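Local coordinates for putative peptidase (Bacteroides fragilis, PDB 5DYN), which is probably a C11-family (clostripain-like) cysteine protease linked to activation of the B. fragilis toxin, represented here by an N-terminal piece of the longer protein, at residues D59-A62 with P63-I66. Numbering follows the deposited sequence.
Sequences DYSA and PRLI. With NA (sodium ion), chain D.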
loop_
_atom_site.group_PDB
_atom_site.type_symbol
_atom_site.label_atom_id
_atom_site.label_comp_id
_atom_site.label_asym_id
_atom_site.label_seq_id
_atom_site.Cartn_x
_atom_site.Cartn_y
_atom_site.Cartn_z
ATOM N N ASP A 59 7.851 0.599 -18.208
ATOM C CA ASP A 59 6.738 1.321 -18.818
ATOM C C ASP A 59 6.365 0.718 -20.170
ATOM O O ASP A 59 6.156 -0.488 -20.275
ATOM C CB ASP A 59 7.077 2.809 -18.963
ATOM C CG ASP A 59 8.513 3.046 -19.380
ATOM O OD1 ASP A 59 9.128 2.135 -19.973
ATOM O OD2 ASP A 59 9.029 4.147 -19.112
ATOM N N TYR A 60 6.276 1.549 -21.203
ATOM C CA TYR A 60 5.930 1.047 -22.530
ATOM C C TYR A 60 7.175 0.713 -23.343
ATOM O O TYR A 60 7.090 0.438 -24.537
ATOM C CB TYR A 60 5.063 2.055 -23.286
ATOM C CG TYR A 60 3.648 2.143 -22.767
ATOM C CD1 TYR A 60 3.148 1.184 -21.893
ATOM C CD2 TYR A 60 2.809 3.181 -23.155
ATOM C CE1 TYR A 60 1.856 1.256 -21.417
ATOM C CE2 TYR A 60 1.511 3.265 -22.680
ATOM C CZ TYR A 60 1.042 2.298 -21.812
ATOM O OH TYR A 60 -0.243 2.373 -21.334
ATOM N N SER A 61 8.330 0.743 -22.689
ATOM C CA SER A 61 9.571 0.295 -23.309
ATOM C C SER A 61 10.291 -0.672 -22.372
ATOM O O SER A 61 9.815 -0.938 -21.268
ATOM C CB SER A 61 10.468 1.485 -23.665
ATOM O OG SER A 61 10.627 2.362 -22.565
ATOM N N ALA A 62 11.429 -1.195 -22.820
ATOM C CA ALA A 62 12.156 -2.235 -22.092
ATOM C C ALA A 62 12.446 -1.855 -20.642
ATOM O O ALA A 62 12.810 -0.714 -20.357
ATOM C CB ALA A 62 13.457 -2.562 -22.814
ATOM N N PRO A 63 12.274 -2.817 -19.721
ATOM C CA PRO A 63 12.547 -2.601 -18.297
ATOM C C PRO A 63 13.991 -2.185 -18.060
ATOM O O PRO A 63 14.865 -2.524 -18.857
ATOM C CB PRO A 63 12.264 -3.971 -17.669
ATOM C CG PRO A 63 11.347 -4.646 -18.624
ATOM C CD PRO A 63 11.764 -4.173 -19.984
ATOM N N ARG A 64 14.236 -1.456 -16.979
ATOM C CA ARG A 64 15.583 -1.007 -16.670
ATOM C C ARG A 64 15.738 -0.680 -15.190
ATOM O O ARG A 64 14.874 -0.046 -14.585
ATOM C CB ARG A 64 15.940 0.211 -17.527
ATOM C CG ARG A 64 14.905 1.321 -17.472
ATOM C CD ARG A 64 14.733 1.993 -18.819
ATOM N NE ARG A 64 13.764 3.085 -18.765
ATOM C CZ ARG A 64 12.470 2.960 -19.046
ATOM N NH1 ARG A 64 11.974 1.789 -19.414
ATOM N NH2 ARG A 64 11.672 4.015 -18.967
ATOM N N LEU A 65 16.842 -1.135 -14.611
ATOM C CA LEU A 65 17.174 -0.793 -13.239
ATOM C C LEU A 65 18.246 0.286 -13.231
ATOM O O LEU A 65 19.347 0.085 -13.744
ATOM C CB LEU A 65 17.652 -2.021 -12.464
ATOM C CG LEU A 65 18.060 -1.728 -11.019
ATOM C CD1 LEU A 65 16.890 -1.124 -10.255
ATOM C CD2 LEU A 65 18.571 -2.983 -10.333
ATOM N N ILE A 66 17.912 1.433 -12.656
ATOM C CA ILE A 66 18.825 2.563 -12.633
ATOM C C ILE A 66 19.081 3.043 -11.213
ATOM O O ILE A 66 18.439 2.590 -10.266
ATOM C CB ILE A 66 18.285 3.745 -13.464
ATOM C CG1 ILE A 66 17.076 4.369 -12.770
ATOM C CG2 ILE A 66 17.936 3.297 -14.877
ATOM C CD1 ILE A 66 16.446 5.498 -13.546
HETATM NA NA NA D . 7.499 -2.494 -20.722
#
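R64 reaches back along the hairpin loop joining the adjacent antiparallel strands 51-58 and 64-70 and grips the carboxylate of D59 end-on in a bidentate salt bridge. R64 NH1 meets D59 OD1 at 2.9 Å and R64 NH2 meets D59 OD2 at 2.7 Å, each on the syn side but tilted out of the carboxylate plane; the two planes are turned 31° apart. With CG set between the backbone N and the carbonyl carbon (chi1 51°) and a moderate bend at chi2, the chain brings its guanidinium beside the loop. R64 NH1 also donates to A62 O at 2.8 Å, near the guanidinium plane but tilted from the carbonyl plane, a less straight bond than the two to D59.

Within the loop, D59 OD1 accepts from the backbone N of S61 at 3.2 Å, forming an Asx turn, and from S61 OG at 3.0 Å; both donors lie above the carboxylate plane.

On the metal side, the carbonyls D59 O (2.5 Å) and S61 O (2.8 Å) bind a sodium ion whose site is completed by Q25, D58 and E86.

With three donors on OD1 and a fourth on OD2, the carboxylate is fixed in rotation and its charge is probably well stabilised, while the turn it holds presents two carbonyls to sodium.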